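HTLV-2 integrase catalytic core domain (Human T-cell leukemia virus 2, PDB 6QBT) probably catalyses, as the core domain of the retroviral integrase, the metal-dependent insertion of reverse-transcribed viral DNA into host DNA. Local coordinates at residues H8-D13 / Q56-L61; V14-Y19 / K43-C48; S52-A57 / Q78-F83. All coordinates share one frame; numbering follows the deposited sequence.

Contact 1 of 3, residues H8-D13 / Q56-L61; sequences HIWQGD and QAISLL. With MG (magnesium ion), chain B.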
loop_
_atom_site.group_PDB
_atom_site.type_symbol
_atom_site.label_atom_id
_atom_site.label_comp_id
_atom_site.label_asym_id
_atom_site.label_seq_id
_atom_site.Cartn_x
_atom_site.Cartn_y
_atom_site.Cartn_z
ATOM N N HIS A 8 -8.636 11.302 16.090
ATOM C CA HIS A 8 -9.466 12.368 16.648
ATOM C C HIS A 8 -8.905 13.721 16.155
ATOM O O HIS A 8 -9.626 14.487 15.511
ATOM C CB HIS A 8 -9.575 12.230 18.169
ATOM C CG HIS A 8 -10.399 13.294 18.829
ATOM N ND1 HIS A 8 -10.482 13.420 20.198
ATOM C CD2 HIS A 8 -11.146 14.306 18.322
ATOM C CE1 HIS A 8 -11.243 14.454 20.509
ATOM N NE2 HIS A 8 -11.658 15.012 19.386
ATOM N N ILE A 9 -7.626 13.999 16.413
ATOM C CA ILE A 9 -7.030 15.298 16.077
ATOM C C ILE A 9 -5.630 15.096 15.503
ATOM O O ILE A 9 -4.784 14.477 16.146
ATOM C CB ILE A 9 -6.876 16.221 17.316
ATOM C CG1 ILE A 9 -8.216 16.455 18.020
ATOM C CG2 ILE A 9 -6.196 17.543 16.916
ATOM C CD1 ILE A 9 -8.127 17.283 19.295
ATOM N N TRP A 10 -5.412 15.613 14.299
ATOM C CA TRP A 10 -4.097 15.676 13.674
ATOM C C TRP A 10 -3.513 17.095 13.642
ATOM O O TRP A 10 -4.262 18.084 13.652
ATOM C CB TRP A 10 -4.196 15.230 12.238
ATOM C CG TRP A 10 -4.421 13.796 12.018
ATOM C CD1 TRP A 10 -4.697 12.839 12.942
ATOM C CD2 TRP A 10 -4.461 13.173 10.769
ATOM N NE1 TRP A 10 -4.878 11.652 12.339
ATOM C CE2 TRP A 10 -4.735 11.822 10.991
ATOM C CE3 TRP A 10 -4.261 13.621 9.461
ATOM C CZ2 TRP A 10 -4.816 10.886 9.943
ATOM C CZ3 TRP A 10 -4.336 12.694 8.413
ATOM C CH2 TRP A 10 -4.626 11.341 8.668
ATOM N N GLN A 11 -2.178 17.167 13.584
ATOM C CA GLN A 11 -1.443 18.421 13.327
ATOM C C GLN A 11 -0.755 18.291 11.987
ATOM O O GLN A 11 -0.218 17.228 11.684
ATOM C CB GLN A 11 -0.348 18.637 14.357
ATOM C CG GLN A 11 -0.800 18.617 15.793
ATOM C CD GLN A 11 -0.791 19.980 16.373
ATOM O OE1 GLN A 11 -1.313 20.934 15.774
ATOM N NE2 GLN A 11 -0.163 20.101 17.528
ATOM N N GLY A 12 -0.752 19.366 11.204
ATOM C CA GLY A 12 -0.138 19.370 9.862
ATOM C C GLY A 12 0.615 20.655 9.622
ATOM O O GLY A 12 0.177 21.716 10.063
ATOM N N ASP A 13 1.780 20.542 8.982
ATOM C CA ASP A 13 2.535 21.677 8.477
ATOM C C ASP A 13 3.384 21.192 7.299
ATOM O O ASP A 13 3.571 19.981 7.085
ATOM C CB ASP A 13 3.410 22.291 9.582
ATOM C CG ASP A 13 3.951 23.694 9.238
ATOM O OD1 ASP A 13 3.512 24.390 8.289
ATOM O OD2 ASP A 13 4.864 24.138 9.935
ATOM N N GLN A 56 -2.713 11.035 0.742
ATOM C CA GLN A 56 -1.698 10.040 1.074
ATOM C C GLN A 56 -1.740 9.711 2.567
ATOM O O GLN A 56 -1.793 8.547 2.943
ATOM C CB GLN A 56 -0.313 10.493 0.650
ATOM C CG GLN A 56 -0.149 10.392 -0.855
ATOM C CD GLN A 56 1.053 11.143 -1.426
ATOM O OE1 GLN A 56 1.614 12.055 -0.802
ATOM N NE2 GLN A 56 1.436 10.763 -2.633
ATOM N N ALA A 57 -1.745 10.741 3.399
ATOM C CA ALA A 57 -1.849 10.588 4.856
ATOM C C ALA A 57 -3.078 9.783 5.328
ATOM O O ALA A 57 -2.982 8.887 6.194
ATOM C CB ALA A 57 -1.866 11.964 5.495
ATOM N N ILE A 58 -4.227 10.133 4.770
ATOM C CA ILE A 58 -5.464 9.451 5.085
ATOM C C ILE A 58 -5.416 8.002 4.616
ATOM O O ILE A 58 -5.821 7.119 5.365
ATOM C CB ILE A 58 -6.668 10.215 4.521
ATOM C CG1 ILE A 58 -6.856 11.508 5.345
ATOM C CG2 ILE A 58 -7.924 9.356 4.548
ATOM C CD1 ILE A 58 -7.726 12.563 4.674
ATOM N N SER A 59 -4.858 7.725 3.442
ATOM C CA SER A 59 -4.725 6.318 3.030
ATOM C C SER A 59 -3.873 5.484 3.986
ATOM O O SER A 59 -4.080 4.302 4.125
ATOM C CB SER A 59 -4.141 6.188 1.633
ATOM O OG SER A 59 -2.803 6.651 1.605
ATOM N N LEU A 60 -2.892 6.111 4.603
ATOM C CA LEU A 60 -1.974 5.421 5.482
ATOM C C LEU A 60 -2.499 5.354 6.913
ATOM O O LEU A 60 -2.326 4.335 7.576
ATOM C CB LEU A 60 -0.638 6.150 5.433
ATOM C CG LEU A 60 0.476 5.557 6.271
ATOM C CD1 LEU A 60 1.006 4.275 5.634
ATOM C CD2 LEU A 60 1.561 6.627 6.451
ATOM N N LEU A 61 -3.129 6.436 7.380
ATOM C CA LEU A 61 -3.555 6.577 8.780
ATOM C C LEU A 61 -5.059 6.453 9.089
ATOM O O LEU A 61 -5.402 6.234 10.226
ATOM C CB LEU A 61 -3.084 7.929 9.299
ATOM C CG LEU A 61 -1.577 8.214 9.237
ATOM C CD1 LEU A 61 -1.294 9.627 9.758
ATOM C CD2 LEU A 61 -0.775 7.191 10.033
HETATM MG MG MG B . 3.890 26.362 7.384
#
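With CG beside the backbone N (chi1 -72°), Trp10 sends its indole from strand 9-19 toward helix 47-61, where Leu61 uses a similar first torsion, -58°, to lay CD1 over one face of that indole. The Leu61 methyl stands 4.2 Å from the centroid of the Trp10 six-membered ring, displaced toward the rim, in a CH-pi contact. The approach is tighter nearer the backbone of the leucine, whose CB lies 3.5 Å from Trp10 CZ2. Farther round the benzo ring, Trp10 CZ3 meets Ala57 CB at 3.9 Å. Ile58 crosses the indole at about a right angle and brings its CG1 to 4.0 Å from Trp10 CH2. The benzo end of the indole thus fits against three residues of the last turns of the helix, and it bridges the two elements, whose axes remain 12.5 Å apart.

The pyrrole N-H has its own partner, Asn7 OD1, and the same asparagine donates through ND2 to Leu61 O, tying strand and helix together beside the indole. Further along the strand, Asp13 OD1 binds the magnesium ion at 2.2 Å, with Asp70 as the second protein ligand. The chemistry therefore divides along one strand: a buried, apolar anchor at Trp10 joins sheet to helix, whereas Asp13 supplies a carboxylate to the metal site.

Contact 2 of 3, residues V14-Y19 / K43-C48; sequences VTHYKY and KKETSC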
loop_
_atom_site.group_PDB
_atom_site.type_symbol
_atom_site.label_atom_id
_atom_site.label_comp_id
_atom_site.label_asym_id
_atom_site.label_seq_id
_atom_site.Cartn_x
_atom_site.Cartn_y
_atom_site.Cartn_z
ATOM N N VAL A 14 3.885 22.145 6.524
ATOM C CA VAL A 14 4.873 21.857 5.534
ATOM C C VAL A 14 6.230 22.285 6.097
ATOM O O VAL A 14 6.366 23.390 6.595
ATOM C CB VAL A 14 4.529 22.570 4.222
ATOM C CG1 VAL A 14 5.685 22.475 3.246
ATOM C CG2 VAL A 14 3.274 21.940 3.604
ATOM N N THR A 15 7.226 21.401 6.027
ATOM C CA THR A 15 8.607 21.765 6.352
ATOM C C THR A 15 9.475 21.603 5.099
ATOM O O THR A 15 9.073 20.937 4.171
ATOM C CB THR A 15 9.175 20.973 7.553
ATOM O OG1 THR A 15 10.482 21.475 7.858
ATOM C CG2 THR A 15 9.274 19.488 7.268
ATOM N N HIS A 16 10.652 22.216 5.084
ATOM C CA HIS A 16 11.440 22.302 3.883
ATOM C C HIS A 16 12.689 21.476 4.047
ATOM O O HIS A 16 13.163 21.318 5.159
ATOM C CB HIS A 16 11.703 23.749 3.542
ATOM C CG HIS A 16 10.456 24.493 3.170
ATOM N ND1 HIS A 16 9.650 25.116 4.104
ATOM C CD2 HIS A 16 9.840 24.655 1.977
ATOM C CE1 HIS A 16 8.601 25.647 3.500
ATOM N NE2 HIS A 16 8.693 25.382 2.209
ATOM N N TYR A 17 13.141 20.851 2.956
ATOM C CA TYR A 17 14.316 19.968 2.968
ATOM C C TYR A 17 15.129 20.147 1.689
ATOM O O TYR A 17 14.662 19.797 0.616
ATOM C CB TYR A 17 13.926 18.509 3.132
ATOM C CG TYR A 17 15.131 17.629 3.302
ATOM C CD1 TYR A 17 15.784 17.547 4.532
ATOM C CD2 TYR A 17 15.663 16.920 2.229
ATOM C CE1 TYR A 17 16.914 16.762 4.699
ATOM C CE2 TYR A 17 16.793 16.118 2.378
ATOM C CZ TYR A 17 17.413 16.041 3.614
ATOM O OH TYR A 17 18.519 15.255 3.780
ATOM N N LYS A 18 16.338 20.684 1.835
ATOM C CA LYS A 18 17.235 20.984 0.725
ATOM C C LYS A 18 17.990 19.714 0.350
ATOM O O LYS A 18 18.626 19.108 1.200
ATOM C CB LYS A 18 18.242 22.078 1.118
ATOM C CG LYS A 18 18.195 23.336 0.270
ATOM C CD LYS A 18 19.466 24.172 0.377
ATOM C CE LYS A 18 19.482 25.205 -0.737
ATOM N NZ LYS A 18 20.734 25.998 -0.719
ATOM N N TYR A 19 17.903 19.296 -0.905
ATOM C CA TYR A 19 18.659 18.140 -1.395
ATOM C C TYR A 19 19.046 18.461 -2.829
ATOM O O TYR A 19 18.180 18.753 -3.656
ATOM C CB TYR A 19 17.818 16.848 -1.306
ATOM C CG TYR A 19 18.452 15.595 -1.919
ATOM C CD1 TYR A 19 19.497 14.901 -1.269
ATOM C CD2 TYR A 19 18.004 15.089 -3.154
ATOM C CE1 TYR A 19 20.070 13.741 -1.837
ATOM C CE2 TYR A 19 18.558 13.938 -3.728
ATOM C CZ TYR A 19 19.584 13.263 -3.072
ATOM O OH TYR A 19 20.123 12.130 -3.661
ATOM N N LYS A 43 7.449 18.888 -4.616
ATOM C CA LYS A 43 8.254 19.998 -5.105
ATOM C C LYS A 43 7.672 21.369 -4.693
ATOM O O LYS A 43 8.385 22.399 -4.682
ATOM C CB LYS A 43 8.409 19.892 -6.631
ATOM C CG LYS A 43 9.291 18.732 -7.086
ATOM C CD LYS A 43 9.145 18.484 -8.584
ATOM C CE LYS A 43 10.101 17.408 -9.096
ATOM N NZ LYS A 43 11.550 17.732 -8.886
ATOM N N LYS A 44 6.383 21.367 -4.361
ATOM C CA LYS A 44 5.618 22.578 -4.140
ATOM C C LYS A 44 4.665 22.378 -2.989
ATOM O O LYS A 44 4.479 21.271 -2.535
ATOM C CB LYS A 44 4.776 22.897 -5.380
ATOM C CG LYS A 44 5.510 22.819 -6.720
ATOM C CD LYS A 44 4.610 23.299 -7.839
ATOM C CE LYS A 44 4.648 24.820 -7.894
ATOM N NZ LYS A 44 3.354 25.443 -8.277
ATOM N N GLU A 45 4.045 23.462 -2.549
ATOM C CA GLU A 45 3.024 23.426 -1.513
ATOM C C GLU A 45 1.748 24.207 -1.894
ATOM O O GLU A 45 1.166 24.857 -1.043
ATOM C CB GLU A 45 3.601 23.898 -0.179
ATOM C CG GLU A 45 4.184 25.294 -0.157
ATOM C CD GLU A 45 4.814 25.602 1.194
ATOM O OE1 GLU A 45 4.139 25.448 2.239
ATOM O OE2 GLU A 45 6.000 25.975 1.223
ATOM N N THR A 46 1.292 24.086 -3.145
ATOM C CA THR A 46 0.003 24.647 -3.564
ATOM C C THR A 46 -1.111 23.664 -3.152
ATOM O O THR A 46 -0.828 22.580 -2.623
ATOM C CB THR A 46 -0.043 24.951 -5.084
ATOM O OG1 THR A 46 -0.200 23.738 -5.831
ATOM C CG2 THR A 46 1.231 25.661 -5.552
ATOM N N SER A 47 -2.366 24.060 -3.359
ATOM C CA SER A 47 -3.538 23.291 -2.875
ATOM C C SER A 47 -3.658 21.883 -3.507
ATOM O O SER A 47 -4.078 20.910 -2.867
ATOM C CB SER A 47 -4.815 24.078 -3.138
ATOM O OG SER A 47 -5.076 24.113 -4.524
ATOM N N CYS A 48 -3.066 21.779 -4.764
ATOM C CA CYS A 48 -3.148 20.533 -5.490
ATOM C C CYS A 48 -2.252 19.416 -4.877
ATOM O O CYS A 48 -2.727 18.310 -4.566
ATOM C CB CYS A 48 -2.792 20.809 -6.966
ATOM S SG CYS A 48 -2.265 19.330 -7.851
#
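His16 and Glu45 join the central strand of an RNase H-type fold, 9-19, to the loop that leads into helix 47-61, and a single side-chain hydrogen bond carries the link. His16 NE2 donates to Glu45 OE2 at 2.9 Å, with an N-H...O angle of 141°, so the bond is distinctly bent. The carboxylate oxygen lies at the edge of the imidazole, close to its plane, and is approached on its syn side by a donor somewhat out of the carboxylate plane. The two flat groups are turned 48° against each other, which makes this a twisted histidine-carboxylate pair and not a coplanar one. Glu45 reaches across because CG sits between the backbone N and the carbonyl carbon (chi1 59°) and the chain is extended beyond it.

The remaining touch is van der Waals packing. Val14, whose CB points toward the loop, sets CG1 3.5 Å from Glu45 OE1, the oxygen not used by the histidine; elsewhere its side chain rests on Cys25 and His27 of strand 22-31. The histidine thus grips one oxygen of the carboxylate, while the valine only packs against the other. Val14 directly follows Asp13, a magnesium ligand, and its side chain comes within about 5 Å of the ion.

Beyond Glu45, Thr46 occupies the N-cap position of helix 47-61, and Cys48 in its first turn forms a disulfide with Cys123 of the second subunit. Within the valine contact, Glu45 OE1 is as near to Val14 CB as to CG1, 3.5 Å from the CB atom.

Contact 3 of 3, residues S52-A57 / Q78-F83; sequences SAFLQA and QEFQEF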
loop_
_atom_site.group_PDB
_atom_site.type_symbol
_atom_site.label_atom_id
_atom_site.label_comp_id
_atom_site.label_asym_id
_atom_site.label_seq_id
_atom_site.Cartn_x
_atom_site.Cartn_y
_atom_site.Cartn_z
ATOM N N SER A 52 -3.380 16.362 -2.247
ATOM C CA SER A 52 -2.701 15.110 -2.539
ATOM C C SER A 52 -1.955 14.516 -1.309
ATOM O O SER A 52 -2.155 13.334 -0.994
ATOM C CB SER A 52 -1.743 15.263 -3.710
ATOM O OG SER A 52 -1.107 14.018 -4.013
ATOM N N ALA A 53 -1.144 15.308 -0.607
ATOM C CA ALA A 53 -0.439 14.771 0.579
ATOM C C ALA A 53 -1.422 14.376 1.656
ATOM O O ALA A 53 -1.174 13.455 2.418
ATOM C CB ALA A 53 0.537 15.786 1.154
ATOM N N PHE A 54 -2.522 15.107 1.742
ATOM C CA PHE A 54 -3.521 14.843 2.753
ATOM C C PHE A 54 -4.226 13.515 2.477
ATOM O O PHE A 54 -4.455 12.727 3.399
ATOM C CB PHE A 54 -4.490 16.028 2.834
ATOM C CG PHE A 54 -5.438 15.998 4.000
ATOM C CD1 PHE A 54 -5.067 15.502 5.255
ATOM C CD2 PHE A 54 -6.714 16.549 3.858
ATOM C CE1 PHE A 54 -5.959 15.525 6.321
ATOM C CE2 PHE A 54 -7.613 16.565 4.921
ATOM C CZ PHE A 54 -7.237 16.055 6.151
ATOM N N LEU A 55 -4.530 13.255 1.211
ATOM C CA LEU A 55 -5.017 11.925 0.778
ATOM C C LEU A 55 -3.999 10.802 1.011
ATOM O O LEU A 55 -4.399 9.726 1.407
ATOM C CB LEU A 55 -5.447 11.910 -0.689
ATOM C CG LEU A 55 -6.699 12.754 -0.980
ATOM C CD1 LEU A 55 -6.837 13.068 -2.473
ATOM C CD2 LEU A 55 -7.950 12.068 -0.464
ATOM N N GLN A 56 -2.713 11.035 0.742
ATOM C CA GLN A 56 -1.698 10.040 1.074
ATOM C C GLN A 56 -1.740 9.711 2.567
ATOM O O GLN A 56 -1.793 8.547 2.943
ATOM C CB GLN A 56 -0.313 10.493 0.650
ATOM C CG GLN A 56 -0.149 10.392 -0.855
ATOM C CD GLN A 56 1.053 11.143 -1.426
ATOM O OE1 GLN A 56 1.614 12.055 -0.802
ATOM N NE2 GLN A 56 1.436 10.763 -2.633
ATOM N N ALA A 57 -1.745 10.741 3.399
ATOM C CA ALA A 57 -1.849 10.588 4.856
ATOM C C ALA A 57 -3.078 9.783 5.328
ATOM O O ALA A 57 -2.982 8.887 6.194
ATOM C CB ALA A 57 -1.866 11.964 5.495
ATOM N N GLN A 78 -9.478 28.125 -0.951
ATOM C CA GLN A 78 -10.850 27.709 -1.132
ATOM C C GLN A 78 -10.940 26.224 -1.473
ATOM O O GLN A 78 -11.895 25.576 -1.059
ATOM C CB GLN A 78 -11.535 28.552 -2.200
ATOM C CG GLN A 78 -13.048 28.469 -2.150
ATOM C CD GLN A 78 -13.714 29.509 -3.032
ATOM O OE1 GLN A 78 -13.194 30.614 -3.219
ATOM N NE2 GLN A 78 -14.877 29.164 -3.585
ATOM N N GLU A 79 -9.938 25.701 -2.187
ATOM C CA GLU A 79 -9.866 24.277 -2.547
ATOM C C GLU A 79 -9.744 23.393 -1.304
ATOM O O GLU A 79 -10.478 22.419 -1.178
ATOM C CB GLU A 79 -8.690 23.963 -3.492
ATOM C CG GLU A 79 -8.859 24.457 -4.923
ATOM C CD GLU A 79 -8.556 25.941 -5.119
ATOM O OE1 GLU A 79 -8.388 26.689 -4.117
ATOM O OE2 GLU A 79 -8.485 26.364 -6.295
ATOM N N PHE A 80 -8.822 23.730 -0.400
ATOM C CA PHE A 80 -8.653 22.944 0.844
ATOM C C PHE A 80 -9.850 23.097 1.802
ATOM O O PHE A 80 -10.270 22.105 2.393
ATOM C CB PHE A 80 -7.326 23.263 1.552
ATOM C CG PHE A 80 -6.964 22.298 2.662
ATOM C CD1 PHE A 80 -6.343 21.090 2.383
ATOM C CD2 PHE A 80 -7.228 22.615 3.997
ATOM C CE1 PHE A 80 -5.989 20.204 3.410
ATOM C CE2 PHE A 80 -6.898 21.730 5.020
ATOM C CZ PHE A 80 -6.270 20.520 4.730
ATOM N N GLN A 81 -10.428 24.295 1.937
ATOM C CA GLN A 81 -11.623 24.425 2.777
ATOM C C GLN A 81 -12.801 23.644 2.191
ATOM O O GLN A 81 -13.538 22.992 2.922
ATOM C CB GLN A 81 -12.037 25.885 3.010
ATOM C CG GLN A 81 -10.987 26.802 3.653
ATOM C CD GLN A 81 -10.393 26.302 4.970
ATOM O OE1 GLN A 81 -11.067 25.680 5.803
ATOM N NE2 GLN A 81 -9.111 26.595 5.168
ATOM N N GLU A 82 -12.983 23.697 0.878
ATOM C CA GLU A 82 -14.071 22.932 0.249
ATOM C C GLU A 82 -13.908 21.423 0.460
ATOM O O GLU A 82 -14.879 20.722 0.711
ATOM C CB GLU A 82 -14.190 23.252 -1.243
ATOM C CG GLU A 82 -14.950 24.542 -1.508
ATOM C CD GLU A 82 -14.879 25.021 -2.959
ATOM O OE1 GLU A 82 -14.332 24.298 -3.821
ATOM O OE2 GLU A 82 -15.363 26.136 -3.239
ATOM N N PHE A 83 -12.666 20.944 0.365
ATOM C CA PHE A 83 -12.346 19.549 0.592
ATOM C C PHE A 83 -12.750 19.163 2.011
ATOM O O PHE A 83 -13.505 18.221 2.216
ATOM C CB PHE A 83 -10.851 19.305 0.319
ATOM C CG PHE A 83 -10.421 17.885 0.520
ATOM C CD1 PHE A 83 -10.064 17.423 1.793
ATOM C CD2 PHE A 83 -10.360 17.000 -0.558
ATOM C CE1 PHE A 83 -9.671 16.101 1.976
ATOM C CE2 PHE A 83 -9.957 15.682 -0.374
ATOM C CZ PHE A 83 -9.621 15.230 0.891
#
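Phe54 of helix 47-61 meets Phe80 and Phe83 of helix 78-86 in an aromatic cluster between two helices of the RNase H-type core. The short segments run in broadly the same direction with their axes 12.4 Å apart, a separation spanned by the rings. From Phe54 CB, which points toward the other helix, CG departs anti to the backbone N (chi1 -170°) and carries the ring out toward both partners, which it meets along its CD2-CE2 edge. CD2 is the first atom to touch: it lies 3.5 Å from Phe83 CE1 and 3.8 Å from Phe80 CE1. The next atom, Phe54 CE2, stays against Phe83, 3.6 Å from its CE1. On the other side of the ring, CE1 turns back to the indole of Trp10 on the central strand, and the phenyl also packs on Ile67 of strand 66-68.

Neither pairing is a stack. The rings of Phe54 and Phe80 have centroids 5.6 Å apart and planes inclined by 43°, whereas those of Phe54 and Phe83 meet rim to rim, with planes at 59°. The cluster extends beyond the two helices, since Phe80 meets His91, and Phe83 meets Tyr87, edge-to-face.

The buried, wholly apolar seam continues through Leu55, whose end reaches closer to helix 78-86 than its CB direction suggests. Leu55 and Phe83 also lie where the second subunit packs, touching its Thr138 and Leu142 respectively. At this end of the seam, Leu55 CD2 approaches the edge of the Phe83 ring, 3.8 Å from CZ.

How the contacts relate
All three contacts involve helix 47-61 of the integrase core domain or the loop that leads into it. Contacts 1 and 2 pair its end and the loop before it with strand 9-19, in the middle of the mixed sheet, and their centres lie about 17 Å apart. Along the chain, contact 2 falls wholly between the two segments of contact 1, while contact 3 shares Gln56 and Ala57 with contact 1 and then reaches helix 78-86. Contacts 1 and 3, with centres about 11 Å apart, are joined where the indole of Trp10 meets the Phe54 ring. The helix thereby connects the metal-bearing strand, the neighbouring helix and the interface with the second subunit.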